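Local coordinates for protein-glutamine deamidase Cif (Burkholderia pseudomallei, PDB 3GQM) that deamidates a glutamine side chain of the host protein NEDD8 to glutamate, shutting down cullin-RING ubiquitin ligases and thereby inhibiting the host cell cycle, at residues T31-T36 with Y260-F265; K113-K118 with N147-V152; E85-L90 with A94-L99. All blocks are in the same frame, centred on the assembly; numbering follows the deposited sequence.

Interaction 1: T31-T36 with Y260-F265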
loop_
_atom_site.group_PDB
_atom_site.type_symbol
_atom_site.label_atom_id
_atom_site.label_comp_id
_atom_site.label_asym_id
_atom_site.label_seq_id
_atom_site.Cartn_x
_atom_site.Cartn_y
_atom_site.Cartn_z
ATOM N N THR A 31 -8.485 -5.266 16.739
ATOM C CA THR A 31 -8.093 -6.641 16.882
ATOM C C THR A 31 -8.476 -7.462 15.641
ATOM O O THR A 31 -7.700 -8.283 15.163
ATOM C CB THR A 31 -8.791 -7.243 18.150
ATOM O OG1 THR A 31 -8.334 -6.510 19.303
ATOM C CG2 THR A 31 -8.449 -8.702 18.289
ATOM N N LEU A 32 -9.672 -7.241 15.112
ATOM C CA LEU A 32 -10.108 -7.997 13.922
ATOM C C LEU A 32 -9.297 -7.615 12.665
ATOM O O LEU A 32 -8.929 -8.459 11.863
ATOM C CB LEU A 32 -11.584 -7.721 13.641
ATOM C CG LEU A 32 -12.590 -8.268 14.686
ATOM C CD1 LEU A 32 -13.967 -7.724 14.398
ATOM C CD2 LEU A 32 -12.588 -9.763 14.659
ATOM N N ARG A 33 -9.102 -6.313 12.494
ATOM C CA ARG A 33 -8.280 -5.729 11.417
ATOM C C ARG A 33 -6.942 -6.454 11.429
ATOM O O ARG A 33 -6.481 -7.016 10.406
ATOM C CB ARG A 33 -8.110 -4.214 11.705
ATOM C CG ARG A 33 -7.364 -3.438 10.650
ATOM C CD ARG A 33 -7.225 -1.925 10.998
ATOM N NE ARG A 33 -6.308 -1.337 10.014
ATOM C CZ ARG A 33 -4.986 -1.420 10.052
ATOM N NH1 ARG A 33 -4.362 -1.982 11.093
ATOM N NH2 ARG A 33 -4.269 -0.856 9.077
ATOM N N LYS A 34 -6.340 -6.513 12.602
ATOM C CA LYS A 34 -5.018 -7.153 12.736
ATOM C C LYS A 34 -5.024 -8.606 12.276
ATOM O O LYS A 34 -4.144 -9.050 11.515
ATOM C CB LYS A 34 -4.518 -6.985 14.182
ATOM C CG LYS A 34 -3.256 -7.785 14.523
ATOM C CD LYS A 34 -2.830 -7.362 15.915
ATOM C CE LYS A 34 -1.931 -8.389 16.585
ATOM N NZ LYS A 34 -0.568 -8.390 15.979
ATOM N N ALA A 35 -6.036 -9.353 12.732
ATOM C CA ALA A 35 -6.220 -10.716 12.269
ATOM C C ALA A 35 -6.509 -10.863 10.772
ATOM O O ALA A 35 -6.021 -11.769 10.165
ATOM C CB ALA A 35 -7.322 -11.439 13.106
ATOM N N THR A 36 -7.335 -10.010 10.192
ATOM C CA THR A 36 -7.578 -10.053 8.753
ATOM C C THR A 36 -6.245 -9.841 7.989
ATOM O O THR A 36 -5.819 -10.656 7.115
ATOM C CB THR A 36 -8.615 -8.951 8.353
ATOM O OG1 THR A 36 -9.856 -9.194 9.008
ATOM C CG2 THR A 36 -8.896 -8.906 6.832
ATOM N N TYR A 260 -14.524 3.059 3.179
ATOM C CA TYR A 260 -14.703 1.629 3.031
ATOM C C TYR A 260 -15.590 1.073 4.125
ATOM O O TYR A 260 -15.665 1.615 5.254
ATOM C CB TYR A 260 -13.342 0.888 2.965
ATOM C CG TYR A 260 -12.516 0.827 4.252
ATOM C CD1 TYR A 260 -12.675 -0.231 5.173
ATOM C CD2 TYR A 260 -11.583 1.841 4.544
ATOM C CE1 TYR A 260 -11.915 -0.298 6.345
ATOM C CE2 TYR A 260 -10.812 1.787 5.711
ATOM C CZ TYR A 260 -10.957 0.710 6.592
ATOM O OH TYR A 260 -10.194 0.715 7.713
ATOM N N ASP A 261 -16.280 0.007 3.761
ATOM C CA ASP A 261 -16.990 -0.832 4.699
ATOM C C ASP A 261 -16.039 -1.836 5.340
ATOM O O ASP A 261 -15.484 -2.678 4.651
ATOM C CB ASP A 261 -18.043 -1.653 3.966
ATOM C CG ASP A 261 -18.870 -2.469 4.927
ATOM O OD1 ASP A 261 -19.858 -1.909 5.425
ATOM O OD2 ASP A 261 -18.520 -3.635 5.220
ATOM N N PHE A 262 -15.894 -1.806 6.649
ATOM C CA PHE A 262 -15.027 -2.801 7.284
ATOM C C PHE A 262 -15.340 -4.283 7.052
ATOM O O PHE A 262 -14.430 -5.109 6.894
ATOM C CB PHE A 262 -14.893 -2.520 8.787
ATOM C CG PHE A 262 -13.916 -3.405 9.456
ATOM C CD1 PHE A 262 -12.538 -3.173 9.292
ATOM C CD2 PHE A 262 -14.359 -4.492 10.226
ATOM C CE1 PHE A 262 -11.603 -4.020 9.883
ATOM C CE2 PHE A 262 -13.450 -5.350 10.838
ATOM C CZ PHE A 262 -12.069 -5.124 10.679
ATOM N N ARG A 263 -16.607 -4.653 7.095
ATOM C CA ARG A 263 -16.960 -6.076 6.862
ATOM C C ARG A 263 -16.709 -6.484 5.426
ATOM O O ARG A 263 -16.362 -7.627 5.168
ATOM C CB ARG A 263 -18.443 -6.365 7.185
ATOM C CG ARG A 263 -18.768 -6.297 8.680
ATOM C CD ARG A 263 -20.204 -6.868 8.908
ATOM N NE ARG A 263 -20.678 -6.663 10.272
ATOM C CZ ARG A 263 -20.190 -7.321 11.327
ATOM N NH1 ARG A 263 -20.677 -7.073 12.532
ATOM N NH2 ARG A 263 -19.224 -8.226 11.173
ATOM N N GLN A 264 -16.901 -5.559 4.497
ATOM C CA GLN A 264 -16.619 -5.860 3.048
ATOM C C GLN A 264 -15.150 -6.126 2.867
ATOM O O GLN A 264 -14.777 -7.118 2.191
ATOM C CB GLN A 264 -17.057 -4.710 2.116
ATOM C CG GLN A 264 -17.157 -5.139 0.651
ATOM C CD GLN A 264 -17.975 -6.438 0.476
ATOM O OE1 GLN A 264 -19.074 -6.569 0.984
ATOM N NE2 GLN A 264 -17.414 -7.397 -0.212
ATOM N N PHE A 265 -14.320 -5.272 3.513
ATOM C CA PHE A 265 -12.856 -5.486 3.545
ATOM C C PHE A 265 -12.471 -6.904 4.031
ATOM O O PHE A 265 -11.681 -7.629 3.395
ATOM C CB PHE A 265 -12.155 -4.407 4.408
ATOM C CG PHE A 265 -10.664 -4.679 4.675
ATOM C CD1 PHE A 265 -9.839 -5.243 3.701
ATOM C CD2 PHE A 265 -10.091 -4.331 5.894
ATOM C CE1 PHE A 265 -8.504 -5.519 3.955
ATOM C CE2 PHE A 265 -8.735 -4.587 6.159
ATOM C CZ PHE A 265 -7.934 -5.169 5.187
#
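Helix-to-helix packing between the two ends of the chain brings Phe262 and Phe265, on the first turn of helix 262-273, against Leu32, Arg33 and Thr36 of helix 29-42. Phe262 enters edge first: with CG anti to the backbone N (chi1 -174°), its ring points its far rim at the backbone between Leu32 and Arg33. Phe262 CZ lies 3.7 Å from Arg33 N and 4.0 Å from Leu32 CB, while Phe262 CE1 meets Arg33 CB at 3.9 Å. Arg33 CA sits in the plane of this ring. Phe265, one turn on, uses a face instead, and Thr36 CG2 stands over its rim, 4.2 Å from Phe265 CZ. The hydroxyl of Thr36 is turned back into its own helix, where OG1 donates to Leu32 O at 3.1 Å from above the carbonyl plane; Thr36 N donates to the same oxygen. Asp261 is the N-cap of the second helix, its OD2 accepting from Gln264 N at 2.6 Å. Beyond CB the extended Arg33 chain leads away from Phe262: NE forms a salt bridge with Asp164 on strand 159-165, NH1 bonds to Gly200 O, and Tyr176 makes a cation-pi contact. Phe265 continues onto Leu114 and Met115 of helix 104-116.

Interaction 2: K113-K118 with N147-V152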
loop_
_atom_site.group_PDB
_atom_site.type_symbol
_atom_site.label_atom_id
_atom_site.label_comp_id
_atom_site.label_asym_id
_atom_site.label_seq_id
_atom_site.Cartn_x
_atom_site.Cartn_y
_atom_site.Cartn_z
ATOM N N LYS A 113 -7.814 -1.352 -3.433
ATOM C CA LYS A 113 -8.951 -2.040 -4.050
ATOM C C LYS A 113 -9.522 -3.067 -3.077
ATOM O O LYS A 113 -10.755 -3.071 -2.849
ATOM C CB LYS A 113 -8.548 -2.712 -5.381
ATOM C CG LYS A 113 -8.308 -1.676 -6.551
ATOM C CD LYS A 113 -7.682 -2.384 -7.794
ATOM C CE LYS A 113 -8.612 -3.510 -8.373
ATOM N NZ LYS A 113 -9.694 -2.851 -9.131
ATOM N N LEU A 114 -8.650 -3.902 -2.476
ATOM C CA LEU A 114 -9.128 -4.891 -1.474
ATOM C C LEU A 114 -9.990 -4.270 -0.368
ATOM O O LEU A 114 -11.016 -4.835 0.012
ATOM C CB LEU A 114 -7.981 -5.665 -0.817
ATOM C CG LEU A 114 -8.330 -6.975 -0.089
ATOM C CD1 LEU A 114 -8.799 -8.025 -1.054
ATOM C CD2 LEU A 114 -7.158 -7.525 0.642
ATOM N N MET A 115 -9.588 -3.115 0.133
ATOM C CA MET A 115 -10.316 -2.491 1.242
ATOM C C MET A 115 -11.666 -1.862 0.826
ATOM O O MET A 115 -12.633 -1.949 1.577
ATOM C CB MET A 115 -9.412 -1.435 1.896
ATOM C CG MET A 115 -8.196 -2.060 2.561
ATOM S SD MET A 115 -7.085 -0.850 3.266
ATOM C CE MET A 115 -8.192 -0.051 4.439
ATOM N N THR A 116 -11.696 -1.222 -0.359
ATOM C CA THR A 116 -12.773 -0.323 -0.758
ATOM C C THR A 116 -13.824 -0.952 -1.666
ATOM O O THR A 116 -14.909 -0.433 -1.746
ATOM C CB THR A 116 -12.219 0.910 -1.519
ATOM O OG1 THR A 116 -11.436 0.482 -2.637
ATOM C CG2 THR A 116 -11.342 1.790 -0.593
ATOM N N GLU A 117 -13.519 -2.041 -2.351
ATOM C CA GLU A 117 -14.428 -2.572 -3.397
ATOM C C GLU A 117 -15.536 -3.444 -2.815
ATOM O O GLU A 117 -15.349 -4.139 -1.817
ATOM C CB GLU A 117 -13.683 -3.372 -4.477
ATOM C CG GLU A 117 -12.977 -2.467 -5.478
ATOM C CD GLU A 117 -12.150 -3.206 -6.528
ATOM O OE1 GLU A 117 -11.814 -4.413 -6.351
ATOM O OE2 GLU A 117 -11.811 -2.541 -7.538
ATOM N N LYS A 118 -16.673 -3.425 -3.481
ATOM C CA LYS A 118 -17.745 -4.345 -3.144
ATOM C C LYS A 118 -18.059 -5.045 -4.459
ATOM O O LYS A 118 -17.493 -6.095 -4.766
ATOM C CB LYS A 118 -18.925 -3.526 -2.617
ATOM C CG LYS A 118 -19.901 -4.256 -1.756
ATOM C CD LYS A 118 -20.907 -5.076 -2.538
ATOM C CE LYS A 118 -22.233 -5.152 -1.789
ATOM N NZ LYS A 118 -22.058 -4.846 -0.329
ATOM N N ASN A 147 -15.108 4.581 8.016
ATOM C CA ASN A 147 -13.711 4.195 7.733
ATOM C C ASN A 147 -13.261 4.836 6.424
ATOM O O ASN A 147 -14.025 4.885 5.456
ATOM C CB ASN A 147 -13.574 2.676 7.609
ATOM C CG ASN A 147 -14.378 1.935 8.657
ATOM O OD1 ASN A 147 -14.084 2.022 9.837
ATOM N ND2 ASN A 147 -15.410 1.217 8.229
ATOM N N TYR A 148 -12.016 5.297 6.380
ATOM C CA TYR A 148 -11.434 5.785 5.147
ATOM C C TYR A 148 -10.071 5.209 5.053
ATOM O O TYR A 148 -9.429 4.940 6.081
ATOM C CB TYR A 148 -11.271 7.326 5.150
ATOM C CG TYR A 148 -12.567 8.044 5.185
ATOM C CD1 TYR A 148 -13.210 8.433 3.997
ATOM C CD2 TYR A 148 -13.164 8.350 6.415
ATOM C CE1 TYR A 148 -14.434 9.099 4.044
ATOM C CE2 TYR A 148 -14.351 9.026 6.475
ATOM C CZ TYR A 148 -14.990 9.390 5.304
ATOM O OH TYR A 148 -16.182 10.057 5.434
ATOM N N VAL A 149 -9.640 5.025 3.815
ATOM C CA VAL A 149 -8.239 4.757 3.504
ATOM C C VAL A 149 -7.758 5.850 2.538
ATOM O O VAL A 149 -8.520 6.263 1.670
ATOM C CB VAL A 149 -8.025 3.349 2.952
ATOM C CG1 VAL A 149 -8.877 3.089 1.670
ATOM C CG2 VAL A 149 -6.535 3.117 2.674
ATOM N N VAL A 150 -6.536 6.347 2.749
ATOM C CA VAL A 150 -5.967 7.429 1.954
ATOM C C VAL A 150 -4.797 6.860 1.217
ATOM O O VAL A 150 -3.941 6.206 1.813
ATOM C CB VAL A 150 -5.437 8.572 2.828
ATOM C CG1 VAL A 150 -4.727 9.612 1.992
ATOM C CG2 VAL A 150 -6.592 9.218 3.628
ATOM N N ILE A 151 -4.776 7.059 -0.091
ATOM C CA ILE A 151 -3.652 6.575 -0.884
ATOM C C ILE A 151 -2.771 7.782 -1.177
ATOM O O ILE A 151 -3.244 8.860 -1.617
ATOM C CB ILE A 151 -4.099 5.765 -2.171
ATOM C CG1 ILE A 151 -2.879 5.294 -2.978
ATOM C CG2 ILE A 151 -5.169 6.550 -2.982
ATOM C CD1 ILE A 151 -3.160 4.066 -3.957
ATOM N N VAL A 152 -1.485 7.600 -0.918
ATOM C CA VAL A 152 -0.573 8.714 -1.008
ATOM C C VAL A 152 0.441 8.462 -2.074
ATOM O O VAL A 152 1.129 7.411 -2.103
ATOM C CB VAL A 152 0.158 8.975 0.377
ATOM C CG1 VAL A 152 1.124 10.196 0.299
ATOM C CG2 VAL A 152 -0.852 9.187 1.438
#
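The C-terminal turn of helix 104-116 passes over strand 147-154 with the closest CA atoms, those of Met115 and Val149, 7.9 Å apart, a helix-on-sheet spacing bridged by side chains alone. Val149 is the residue of the strand that both helix side chains grip: Thr116 meets CG1, and Met115 lies against CB and CG2. Thr116 CG2 is 3.6 Å from Val149 CG1, the two side chains crossing at about a right angle. Met115 bends at its last torsion (chi3 60°), which folds the terminal methyl onto the valine: Met115 CE lies 3.7 Å from Val149 CB, and Met115 SD is 4.0 Å from Val149 CG2. With chi1 at 55° the Thr116 methyl faces the strand, while OG1 bonds back to Phe112 O in its own helix. Away from the strand, Lys113 and Glu117, the first residue past the helix, form a buried salt bridge, Lys113 NZ meeting Glu117 OE2 at 2.7 Å. Helix 104-116 begins at Cys104 and strand 159-165 at His159, both inferred active-site residues; a helix packed on an antiparallel sheet is consistent with the papain-like fold of clan CA. Strand 147-154 lies between strands 159-165 and 253-260, whose Asp164 and Tyr260 both touch Met115.

Interaction 3: E85-L90 with A94-L99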
loop_
_atom_site.group_PDB
_atom_site.type_symbol
_atom_site.label_atom_id
_atom_site.label_comp_id
_atom_site.label_asym_id
_atom_site.label_seq_id
_atom_site.Cartn_x
_atom_site.Cartn_y
_atom_site.Cartn_z
ATOM N N GLU A 85 13.492 -19.963 -20.947
ATOM C CA GLU A 85 14.910 -19.614 -20.813
ATOM C C GLU A 85 15.294 -18.404 -21.687
ATOM O O GLU A 85 16.085 -17.562 -21.272
ATOM C CB GLU A 85 15.903 -20.831 -20.730
ATOM C CG GLU A 85 16.446 -21.556 -21.976
ATOM N N ASN A 86 14.614 -18.272 -22.823
ATOM C CA ASN A 86 14.622 -17.047 -23.626
ATOM C C ASN A 86 13.969 -15.826 -22.991
ATOM O O ASN A 86 14.430 -14.698 -23.192
ATOM C CB ASN A 86 13.919 -17.296 -24.947
ATOM C CG ASN A 86 14.883 -17.484 -26.076
ATOM O OD1 ASN A 86 15.800 -16.674 -26.265
ATOM N ND2 ASN A 86 14.694 -18.560 -26.845
ATOM N N TYR A 87 12.864 -16.046 -22.288
ATOM C CA TYR A 87 12.152 -14.974 -21.616
ATOM C C TYR A 87 13.054 -14.293 -20.575
ATOM O O TYR A 87 13.064 -13.063 -20.447
ATOM C CB TYR A 87 10.879 -15.515 -20.957
ATOM C CG TYR A 87 10.057 -14.455 -20.267
ATOM C CD1 TYR A 87 8.969 -13.865 -20.909
ATOM C CD2 TYR A 87 10.373 -14.033 -18.956
ATOM C CE1 TYR A 87 8.202 -12.877 -20.262
ATOM C CE2 TYR A 87 9.624 -13.053 -18.310
ATOM C CZ TYR A 87 8.546 -12.483 -18.966
ATOM O OH TYR A 87 7.812 -11.515 -18.335
ATOM N N LYS A 88 13.822 -15.088 -19.845
ATOM C CA LYS A 88 14.737 -14.542 -18.866
ATOM C C LYS A 88 15.797 -13.644 -19.536
ATOM O O LYS A 88 16.111 -12.554 -19.040
ATOM C CB LYS A 88 15.377 -15.684 -18.070
ATOM C CG LYS A 88 14.347 -16.544 -17.337
ATOM C CD LYS A 88 14.964 -17.528 -16.352
ATOM C CE LYS A 88 13.986 -18.656 -16.098
ATOM N NZ LYS A 88 14.196 -19.349 -14.804
ATOM N N GLU A 89 16.325 -14.098 -20.676
ATOM C CA GLU A 89 17.369 -13.374 -21.388
ATOM C C GLU A 89 16.943 -11.968 -21.736
ATOM O O GLU A 89 17.709 -11.030 -21.552
ATOM C CB GLU A 89 17.768 -14.107 -22.658
ATOM N N LEU A 90 15.713 -11.819 -22.216
ATOM C CA LEU A 90 15.249 -10.540 -22.768
ATOM C C LEU A 90 14.484 -9.619 -21.785
ATOM O O LEU A 90 14.099 -8.509 -22.158
ATOM C CB LEU A 90 14.465 -10.780 -24.075
ATOM C CG LEU A 90 15.198 -11.685 -25.087
ATOM C CD1 LEU A 90 14.240 -12.465 -25.981
ATOM C CD2 LEU A 90 16.250 -10.925 -25.921
ATOM N N ALA A 94 14.064 -12.655 -14.825
ATOM C CA ALA A 94 12.974 -12.958 -13.902
ATOM C C ALA A 94 12.132 -14.131 -14.375
ATOM O O ALA A 94 11.682 -14.165 -15.520
ATOM C CB ALA A 94 12.100 -11.731 -13.657
ATOM N N ASP A 95 11.925 -15.096 -13.486
ATOM C CA ASP A 95 10.962 -16.140 -13.748
ATOM C C ASP A 95 9.585 -15.563 -13.543
ATOM O O ASP A 95 9.171 -15.326 -12.413
ATOM C CB ASP A 95 11.138 -17.337 -12.820
ATOM C CG ASP A 95 10.252 -18.507 -13.222
ATOM O OD1 ASP A 95 9.024 -18.317 -13.450
ATOM O OD2 ASP A 95 10.793 -19.623 -13.325
ATOM N N PRO A 96 8.843 -15.388 -14.638
ATOM C CA PRO A 96 7.521 -14.822 -14.611
ATOM C C PRO A 96 6.515 -15.711 -13.861
ATOM O O PRO A 96 5.443 -15.231 -13.563
ATOM C CB PRO A 96 7.158 -14.734 -16.114
ATOM C CG PRO A 96 7.874 -15.813 -16.701
ATOM C CD PRO A 96 9.173 -15.909 -15.979
ATOM N N PHE A 97 6.842 -16.971 -13.548
ATOM C CA PHE A 97 5.902 -17.757 -12.716
ATOM C C PHE A 97 6.109 -17.637 -11.218
ATOM O O PHE A 97 5.311 -18.154 -10.444
ATOM C CB PHE A 97 5.839 -19.239 -13.120
ATOM C CG PHE A 97 5.343 -19.452 -14.522
ATOM C CD1 PHE A 97 3.987 -19.405 -14.811
ATOM C CD2 PHE A 97 6.248 -19.678 -15.555
ATOM C CE1 PHE A 97 3.523 -19.584 -16.115
ATOM C CE2 PHE A 97 5.796 -19.864 -16.852
ATOM C CZ PHE A 97 4.418 -19.814 -17.130
ATOM N N ALA A 98 7.162 -16.955 -10.813
ATOM C CA ALA A 98 7.502 -16.872 -9.392
ATOM C C ALA A 98 6.490 -16.023 -8.650
ATOM O O ALA A 98 5.793 -15.207 -9.227
ATOM C CB ALA A 98 8.914 -16.328 -9.185
ATOM N N LEU A 99 6.377 -16.246 -7.360
ATOM C CA LEU A 99 5.407 -15.485 -6.605
ATOM C C LEU A 99 6.062 -14.160 -6.298
ATOM O O LEU A 99 7.288 -14.050 -6.224
ATOM C CB LEU A 99 4.965 -16.221 -5.348
ATOM C CG LEU A 99 4.251 -17.570 -5.548
ATOM C CD1 LEU A 99 3.330 -17.765 -4.372
ATOM C CD2 LEU A 99 3.470 -17.582 -6.852
#
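With chi1 at -178° the phenol of Tyr87 is carried off helix 84-91 toward Pro96, whereas Lys88, with CG beside the backbone N (chi1 -59°) and the rest of its chain extended, reaches along the helix toward Asp95. The contact is a local reversal: the chain leaves the helix and returns past it, then makes a type I beta turn from Asp95 to Ala98. Pro96, second residue of that turn, lies over one face of the Tyr87 ring in a CH-pi contact. Its CG is 4.0 Å from the ring centroid and 26° off the normal, displaced toward the CE2 side, where Pro96 CG comes within 3.6 Å of Tyr87 CE2. Ala94 O meets the CD2-CE2 edge in the ring plane, 3.6 Å from Tyr87 CE2. Beside the phenol, Lys88 CG packs 4.0 Å from Ala94 O, and Lys88 NZ makes a long salt bridge with Asp95 OD2 at 3.7 Å, probably a modest electrostatic pull at this partly exposed site. Ile74 and Val78 of helix 67-80 also pack on Pro96, so the proline joins the loop to that helix as well as to Tyr87 of helix 84-91. Phe81 meets the Tyr87 ring edge-to-face. The two oxygens of Asp95 have separate roles: while OD2 faces the lysine, OD1 forms an Asx turn inside the beta turn, accepting from Phe97 N at 2.6 Å nearly in line with its own C-O bond.

In the fold
Interactions 1 and 2 are buried neighbours, their centres 11 Å apart, and interaction 2 is nested in the loop closed by interaction 1. They meet where strand 253-260 runs into helix 262-273: Tyr260 N and Asn147 O, 3.0 Å apart, probably form a hydrogen bond. Both depend on apolar packing, aromatic rims and faces between helices in 31-36 with 260-265, aliphatic methyls between helix and sheet in 113-118 with 147-152. Interaction 3 is a surface contact about 32 Å from interaction 2, centre to centre, and on the opposite side of the chain's centre. Joining a helix to its following loop, it mixes a CH-pi contact with a long salt bridge.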